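Local coordinates for spindle assembly checkpoint serine/threonine-protein kinase BUB1 (Saccharomyces cerevisiae, PDB 3ESL), which takes part, as a serine/threonine kinase that acts with BUB3, in the spindle checkpoint that delays anaphase until chromosomes are bioriented, here represented by its conserved N-terminal domain, at residues Glu97-Asn107 with Arg185-Ile195. Sequence-based numbering, arbitrary orientation.
Sequences ESENTFKYMFN and RLIYRTAPFFI
Arg-185 grips the carboxylate of Glu-99 side-on, NE to OE2 at 2.7 Å and NH2 to OE1 at 2.9 Å, each oxygen using its syn lone pair. The two flat groups are nearly coplanar, 21° apart. Glu-99 reaches out with CG anti to its backbone N (chi1 -173°), whereas the arginine chain folds twice to turn its NE edge to the acid. An alanine in place of Arg-185 would remove both bonds and is likely to leave the carboxylate of the buried Glu-99 without this counter-charge, as well as taking away the cation-pi partner of Phe-130. One helical turn on, Lys-103 bends at chi3 to bring NZ 2.9 Å from Arg-185 O, above that carbonyl's plane, and makes a weak hydrogen bond to Ile-187 O. These grips start a crossing in which the mostly extended loop 187-192 runs over helix 95-108, linking helix 177-186 to helix 193-200 within the all-helical, TPR-like N-terminal domain of BUB1. Along the crossing, single waters join Lys-103 O to Leu-186 O and Asn-100 O to Thr-190 O, so carbonyls that cannot pair directly share a donor. The Asn-107 amide lies flat over one face of the Tyr-188 ring, the planes 5° apart, while the OH of that tyrosine meets the edge of the Tyr-104 ring, 3.4 Å from CD1. Tyr-104 points alongside Tyr-188 and receives Ile-195 CD1 over one face, a CH-pi contact 3.9 Å from the centroid. Pro-192 CD rests against Tyr-104 CB, and Thr-101 OG1 sits at the edge of Phe-194, whose ring also stacks with Tyr-86. From helix 95-108, Glu-97 bends at chi2 so that OE1, met on its syn side, accepts the N-H of Phe-193 just after the N-cap Pro-192.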
ATOM      1  N   GLU A  97      -1.259 -11.326   5.639  1.00 21.82           N
ATOM      2  CA  GLU A  97      -0.165 -10.374   5.460  1.00 23.83           C
ATOM      3  C   GLU A  97      -0.654  -9.103   4.784  1.00 23.24           C
ATOM      4  O   GLU A  97      -0.218  -8.018   5.149  1.00 19.54           O
ATOM      5  CB  GLU A  97       1.006 -11.008   4.713  1.00 23.91           C
ATOM      6  CG  GLU A  97       1.778 -11.977   5.617  1.00 31.15           C
ATOM      7  CD  GLU A  97       2.267 -11.304   6.895  1.00 35.83           C
ATOM      8  OE1 GLU A  97       3.021 -10.317   6.784  1.00 31.97           O
ATOM      9  OE2 GLU A  97       1.883 -11.743   8.010  1.00 41.10           O
ATOM     10  N   SER A  98      -1.573  -9.240   3.824  1.00 21.15           N
ATOM     11  CA  SER A  98      -2.218  -8.042   3.225  1.00 21.01           C
ATOM     12  C   SER A  98      -2.938  -7.205   4.279  1.00 20.13           C
ATOM     13  O   SER A  98      -2.702  -5.993   4.389  1.00 19.62           O
ATOM     14  CB  SER A  98      -3.195  -8.416   2.093  1.00 19.83           C
ATOM     15  OG  SER A  98      -2.495  -8.936   0.974  1.00 20.97           O
ATOM     16  N   GLU A  99      -3.809  -7.847   5.056  1.00 18.02           N
ATOM     17  CA  GLU A  99      -4.554  -7.141   6.087  1.00 20.79           C
ATOM     18  C   GLU A  99      -3.602  -6.545   7.136  1.00 20.08           C
ATOM     19  O   GLU A  99      -3.794  -5.415   7.582  1.00 20.63           O
ATOM     20  CB  GLU A  99      -5.592  -8.048   6.759  1.00 21.17           C
ATOM     21  CG  GLU A  99      -6.471  -7.265   7.707  1.00 23.39           C
ATOM     22  CD  GLU A  99      -7.437  -8.115   8.502  1.00 32.30           C
ATOM     23  OE1 GLU A  99      -7.011  -9.135   9.079  1.00 31.02           O
ATOM     24  OE2 GLU A  99      -8.629  -7.735   8.558  1.00 36.31           O
ATOM     25  N   ASN A 100      -2.574  -7.303   7.510  1.00 20.33           N
ATOM     26  CA  ASN A 100      -1.611  -6.810   8.491  1.00 19.66           C
ATOM     27  C   ASN A 100      -0.854  -5.576   8.002  1.00 19.10           C
ATOM     28  O   ASN A 100      -0.503  -4.702   8.792  1.00 20.46           O
ATOM     29  CB  ASN A 100      -0.625  -7.902   8.889  1.00 23.28           C
ATOM     30  CG  ASN A 100      -1.258  -8.947   9.788  1.00 27.63           C
ATOM     31  OD1 ASN A 100      -2.381  -8.770  10.280  1.00 28.14           O
ATOM     32  ND2 ASN A 100      -0.540 -10.043  10.008  1.00 31.21           N
ATOM     33  N   THR A 101      -0.611  -5.523   6.697  1.00 19.01           N
ATOM     34  CA  THR A 101       0.019  -4.344   6.100  1.00 19.02           C
ATOM     35  C   THR A 101      -0.915  -3.141   6.224  1.00 18.73           C
ATOM     36  O   THR A 101      -0.483  -2.081   6.684  1.00 17.19           O
ATOM     37  CB  THR A 101       0.466  -4.602   4.646  1.00 18.29           C
ATOM     38  OG1 THR A 101       1.323  -5.750   4.613  1.00 21.23           O
ATOM     39  CG2 THR A 101       1.252  -3.396   4.094  1.00 20.70           C
ATOM     40  N   PHE A 102      -2.197  -3.304   5.866  1.00 18.84           N
ATOM     41  CA  PHE A 102      -3.139  -2.195   6.028  1.00 19.59           C
ATOM     42  C   PHE A 102      -3.264  -1.754   7.493  1.00 19.45           C
ATOM     43  O   PHE A 102      -3.342  -0.561   7.787  1.00 18.75           O
ATOM     44  CB  PHE A 102      -4.523  -2.553   5.493  1.00 19.79           C
ATOM     45  CG  PHE A 102      -4.652  -2.460   3.997  1.00 21.44           C
ATOM     46  CD1 PHE A 102      -4.689  -1.221   3.362  1.00 20.88           C
ATOM     47  CD2 PHE A 102      -4.822  -3.619   3.233  1.00 19.72           C
ATOM     48  CE1 PHE A 102      -4.843  -1.139   1.960  1.00 21.28           C
ATOM     49  CE2 PHE A 102      -4.968  -3.559   1.850  1.00 19.19           C
ATOM     50  CZ  PHE A 102      -4.981  -2.304   1.209  1.00 21.05           C
ATOM     51  N   LYS A 103      -3.296  -2.725   8.403  1.00 20.27           N
ATOM     52  CA  LYS A 103      -3.369  -2.446   9.837  1.00 20.70           C
ATOM     53  C   LYS A 103      -2.150  -1.681  10.374  1.00 19.10           C
ATOM     54  O   LYS A 103      -2.283  -0.792  11.229  1.00 21.60           O
ATOM     55  CB  LYS A 103      -3.555  -3.757  10.614  1.00 22.42           C
ATOM     56  CG  LYS A 103      -4.934  -4.345  10.431  1.00 21.73           C
ATOM     57  CD  LYS A 103      -5.000  -5.767  10.968  1.00 29.90           C
ATOM     58  CE  LYS A 103      -4.622  -5.799  12.438  1.00 33.07           C
ATOM     59  NZ  LYS A 103      -5.221  -6.971  13.154  1.00 38.25           N
ATOM     60  N   TYR A 104      -0.974  -2.035   9.869  1.00 19.91           N
ATOM     61  CA  TYR A 104       0.274  -1.373  10.236  1.00 19.99           C
ATOM     62  C   TYR A 104       0.274   0.083   9.765  1.00 20.60           C
ATOM     63  O   TYR A 104       0.583   1.004  10.527  1.00 22.47           O
ATOM     64  CB  TYR A 104       1.428  -2.140   9.610  1.00 21.42           C
ATOM     65  CG  TYR A 104       2.805  -1.563   9.822  1.00 22.67           C
ATOM     66  CD1 TYR A 104       3.529  -1.844  10.986  1.00 26.66           C
ATOM     67  CD2 TYR A 104       3.406  -0.775   8.840  1.00 22.19           C
ATOM     68  CE1 TYR A 104       4.815  -1.339  11.169  1.00 27.20           C
ATOM     69  CE2 TYR A 104       4.691  -0.266   9.012  1.00 25.86           C
ATOM     70  CZ  TYR A 104       5.386  -0.556  10.182  1.00 27.31           C
ATOM     71  OH  TYR A 104       6.659  -0.063  10.365  1.00 28.88           O
ATOM     72  N   MET A 105      -0.078   0.282   8.498  1.00 20.79           N
ATOM     73  CA  MET A 105      -0.305   1.624   7.965  1.00 19.83           C
ATOM     74  C   MET A 105      -1.301   2.429   8.829  1.00 20.56           C
ATOM     75  O   MET A 105      -1.034   3.575   9.187  1.00 21.53           O
ATOM     76  CB  MET A 105      -0.823   1.514   6.534  1.00 18.54           C
ATOM     77  CG  MET A 105       0.186   0.887   5.564  1.00 17.19           C
ATOM     78  SD  MET A 105      -0.674   0.353   4.057  1.00 19.55           S
ATOM     79  CE  MET A 105      -1.039   1.938   3.323  1.00 19.93           C
ATOM     80  N   PHE A 106      -2.435   1.819   9.162  1.00 19.44           N
ATOM     81  CA  PHE A 106      -3.469   2.492   9.960  1.00 22.07           C
ATOM     82  C   PHE A 106      -2.883   2.961  11.303  1.00 22.30           C
ATOM     83  O   PHE A 106      -3.051   4.110  11.705  1.00 22.19           O
ATOM     84  CB  PHE A 106      -4.671   1.570  10.177  1.00 25.65           C
ATOM     85  CG  PHE A 106      -5.849   2.258  10.821  1.00 27.28           C
ATOM     86  CD1 PHE A 106      -6.746   2.999  10.054  1.00 31.57           C
ATOM     87  CD2 PHE A 106      -6.055   2.166  12.193  1.00 28.85           C
ATOM     88  CE1 PHE A 106      -7.839   3.647  10.648  1.00 32.16           C
ATOM     89  CE2 PHE A 106      -7.144   2.806  12.800  1.00 31.02           C
ATOM     90  CZ  PHE A 106      -8.036   3.549  12.021  1.00 32.34           C
ATOM     91  N   ASN A 107      -2.149   2.062  11.955  1.00 23.16           N
ATOM     92  CA  ASN A 107      -1.499   2.354  13.239  1.00 26.46           C
ATOM     93  C   ASN A 107      -0.499   3.511  13.166  1.00 29.20           C
ATOM     94  O   ASN A 107      -0.370   4.284  14.117  1.00 29.78           O
ATOM     95  CB  ASN A 107      -0.790   1.105  13.760  1.00 28.12           C
ATOM     96  CG  ASN A 107      -0.195   1.305  15.158  1.00 29.42           C
ATOM     97  OD1 ASN A 107       1.027   1.318  15.335  1.00 31.94           O
ATOM     98  ND2 ASN A 107      -1.060   1.474  16.141  1.00 31.26           N
ATOM     99  N   ARG A 185     -10.832  -6.129  14.365  1.00 39.75           N
ATOM    100  CA  ARG A 185      -9.928  -6.379  13.239  1.00 39.29           C
ATOM    101  C   ARG A 185      -8.828  -5.321  13.118  1.00 39.45           C
ATOM    102  O   ARG A 185      -7.740  -5.618  12.611  1.00 40.32           O
ATOM    103  CB  ARG A 185     -10.693  -6.435  11.912  1.00 38.84           C
ATOM    104  CG  ARG A 185     -11.701  -7.566  11.797  1.00 40.28           C
ATOM    105  CD  ARG A 185     -11.834  -8.041  10.357  1.00 38.78           C
ATOM    106  NE  ARG A 185     -10.677  -8.835   9.939  1.00 38.04           N
ATOM    107  CZ  ARG A 185     -10.431 -10.084  10.329  1.00 39.51           C
ATOM    108  NH1 ARG A 185     -11.266 -10.710  11.157  1.00 38.08           N
ATOM    109  NH2 ARG A 185      -9.350 -10.713   9.885  1.00 37.36           N
ATOM    110  N   LEU A 186      -9.113  -4.095  13.557  1.00 35.68           N
ATOM    111  CA  LEU A 186      -8.165  -2.985  13.404  1.00 35.01           C
ATOM    112  C   LEU A 186      -7.118  -2.900  14.506  1.00 35.59           C
ATOM    113  O   LEU A 186      -6.108  -2.222  14.340  1.00 35.45           O
ATOM    114  CB  LEU A 186      -8.894  -1.636  13.263  1.00 33.76           C
ATOM    115  CG  LEU A 186      -9.602  -1.373  11.929  1.00 34.66           C
ATOM    116  CD1 LEU A 186     -10.447  -0.093  11.962  1.00 34.19           C
ATOM    117  CD2 LEU A 186      -8.608  -1.333  10.769  1.00 33.17           C
ATOM    118  N   ILE A 187      -7.353  -3.580  15.631  1.00 35.96           N
ATOM    119  CA  ILE A 187      -6.415  -3.531  16.756  1.00 35.38           C
ATOM    120  C   ILE A 187      -5.041  -3.961  16.270  1.00 33.93           C
ATOM    121  O   ILE A 187      -4.880  -5.066  15.753  1.00 30.82           O
ATOM    122  CB  ILE A 187      -6.848  -4.447  17.947  1.00 39.04           C
ATOM    123  CG1 ILE A 187      -8.190  -3.995  18.547  1.00 41.95           C
ATOM    124  CG2 ILE A 187      -5.760  -4.501  19.014  1.00 39.32           C
ATOM    125  CD1 ILE A 187      -8.203  -2.583  19.115  1.00 45.38           C
ATOM    126  N   TYR A 188      -4.068  -3.070  16.425  1.00 32.04           N
ATOM    127  CA  TYR A 188      -2.714  -3.322  15.962  1.00 32.15           C
ATOM    128  C   TYR A 188      -2.051  -4.435  16.779  1.00 33.39           C
ATOM    129  O   TYR A 188      -2.121  -4.439  18.014  1.00 32.08           O
ATOM    130  CB  TYR A 188      -1.873  -2.048  16.059  1.00 31.34           C
ATOM    131  CG  TYR A 188      -0.470  -2.268  15.569  1.00 30.18           C
ATOM    132  CD1 TYR A 188      -0.220  -2.537  14.222  1.00 28.49           C
ATOM    133  CD2 TYR A 188       0.608  -2.229  16.444  1.00 31.63           C
ATOM    134  CE1 TYR A 188       1.066  -2.753  13.759  1.00 28.79           C
ATOM    135  CE2 TYR A 188       1.915  -2.446  15.986  1.00 32.76           C
ATOM    136  CZ  TYR A 188       2.130  -2.705  14.645  1.00 30.58           C
ATOM    137  OH  TYR A 188       3.413  -2.921  14.185  1.00 30.66           O
ATOM    138  N   ARG A 189      -1.402  -5.361  16.084  1.00 30.86           N
ATOM    139  CA  ARG A 189      -0.730  -6.476  16.741  1.00 33.74           C
ATOM    140  C   ARG A 189       0.770  -6.487  16.449  1.00 34.56           C
ATOM    141  O   ARG A 189       1.595  -6.351  17.356  1.00 33.14           O
ATOM    142  CB  ARG A 189      -1.380  -7.804  16.332  1.00 35.27           C
ATOM    143  CG  ARG A 189      -2.826  -7.988  16.831  1.00 41.08           C
ATOM    144  CD  ARG A 189      -2.853  -8.406  18.303  1.00 45.21           C
ATOM    145  NE  ARG A 189      -1.933  -9.517  18.529  1.00 48.87           N
ATOM    146  CZ  ARG A 189      -2.274 -10.801  18.474  1.00 50.54           C
ATOM    147  NH1 ARG A 189      -3.533 -11.150  18.223  1.00 49.57           N
ATOM    148  NH2 ARG A 189      -1.350 -11.734  18.671  1.00 48.63           N
ATOM    149  N   THR A 190       1.109  -6.611  15.168  1.00 32.51           N
ATOM    150  CA  THR A 190       2.472  -6.892  14.734  1.00 32.89           C
ATOM    151  C   THR A 190       2.704  -6.279  13.341  1.00 32.11           C
ATOM    152  O   THR A 190       1.756  -6.164  12.564  1.00 29.09           O
ATOM    153  CB  THR A 190       2.707  -8.442  14.704  1.00 35.70           C
ATOM    154  OG1 THR A 190       4.086  -8.732  14.481  1.00 39.52           O
ATOM    155  CG2 THR A 190       1.853  -9.146  13.632  1.00 37.57           C
ATOM    156  N   ALA A 191       3.934  -5.849  13.043  1.00 28.88           N
ATOM    157  CA  ALA A 191       4.283  -5.474  11.659  1.00 29.58           C
ATOM    158  C   ALA A 191       4.187  -6.680  10.718  1.00 28.01           C
ATOM    159  O   ALA A 191       4.421  -7.822  11.132  1.00 28.21           O
ATOM    160  CB  ALA A 191       5.664  -4.863  11.590  1.00 29.58           C
ATOM    161  N   PRO A 192       3.848  -6.433   9.431  1.00 26.43           N
ATOM    162  CA  PRO A 192       3.818  -7.537   8.480  1.00 24.84           C
ATOM    163  C   PRO A 192       5.190  -8.180   8.384  1.00 23.68           C
ATOM    164  O   PRO A 192       6.205  -7.524   8.634  1.00 24.28           O
ATOM    165  CB  PRO A 192       3.450  -6.864   7.142  1.00 26.21           C
ATOM    166  CG  PRO A 192       3.652  -5.418   7.350  1.00 25.12           C
ATOM    167  CD  PRO A 192       3.462  -5.153   8.811  1.00 27.09           C
ATOM    168  N   PHE A 193       5.218  -9.455   8.027  1.00 25.54           N
ATOM    169  CA  PHE A 193       6.470 -10.182   7.988  1.00 26.70           C
ATOM    170  C   PHE A 193       7.519  -9.560   7.086  1.00 26.24           C
ATOM    171  O   PHE A 193       8.697  -9.566   7.433  1.00 23.31           O
ATOM    172  CB  PHE A 193       6.271 -11.646   7.611  1.00 31.77           C
ATOM    173  CG  PHE A 193       7.534 -12.450   7.696  1.00 37.12           C
ATOM    174  CD1 PHE A 193       8.195 -12.603   8.920  1.00 38.28           C
ATOM    175  CD2 PHE A 193       8.084 -13.026   6.555  1.00 41.89           C
ATOM    176  CE1 PHE A 193       9.390 -13.340   9.005  1.00 41.48           C
ATOM    177  CE2 PHE A 193       9.271 -13.774   6.629  1.00 42.51           C
ATOM    178  CZ  PHE A 193       9.925 -13.926   7.852  1.00 40.08           C
ATOM    179  N   PHE A 194       7.112  -9.004   5.939  1.00 23.37           N
ATOM    180  CA  PHE A 194       8.119  -8.487   5.007  1.00 21.62           C
ATOM    181  C   PHE A 194       8.917  -7.343   5.624  1.00 21.78           C
ATOM    182  O   PHE A 194      10.097  -7.164   5.320  1.00 22.70           O
ATOM    183  CB  PHE A 194       7.525  -8.104   3.631  1.00 23.59           C
ATOM    184  CG  PHE A 194       6.800  -6.776   3.600  1.00 23.66           C
ATOM    185  CD1 PHE A 194       5.430  -6.709   3.849  1.00 24.44           C
ATOM    186  CD2 PHE A 194       7.481  -5.606   3.266  1.00 24.30           C
ATOM    187  CE1 PHE A 194       4.752  -5.482   3.794  1.00 25.13           C
ATOM    188  CE2 PHE A 194       6.826  -4.370   3.218  1.00 25.20           C
ATOM    189  CZ  PHE A 194       5.460  -4.306   3.482  1.00 24.33           C
ATOM    190  N   ILE A 195       8.265  -6.578   6.502  1.00 21.63           N
ATOM    191  CA  ILE A 195       8.922  -5.482   7.183  1.00 21.21           C
ATOM    192  C   ILE A 195       9.889  -6.031   8.239  1.00 22.43           C
ATOM    193  O   ILE A 195      11.064  -5.614   8.307  1.00 24.67           O
ATOM    194  CB  ILE A 195       7.882  -4.518   7.807  1.00 21.96           C
ATOM    195  CG1 ILE A 195       7.152  -3.761   6.683  1.00 23.71           C
ATOM    196  CG2 ILE A 195       8.542  -3.521   8.753  1.00 23.97           C
ATOM    197  CD1 ILE A 195       6.113  -2.787   7.159  1.00 29.13           C
TER
HETATM  198  O   HOH W   1       2.871 -10.524  10.591  1.00 39.41           O
HETATM  199  O   HOH W   2      -0.174  -4.810  11.412  1.00 27.15           O
HETATM  200  O   HOH W   3      -3.839  -0.800  13.444  1.00 32.23           O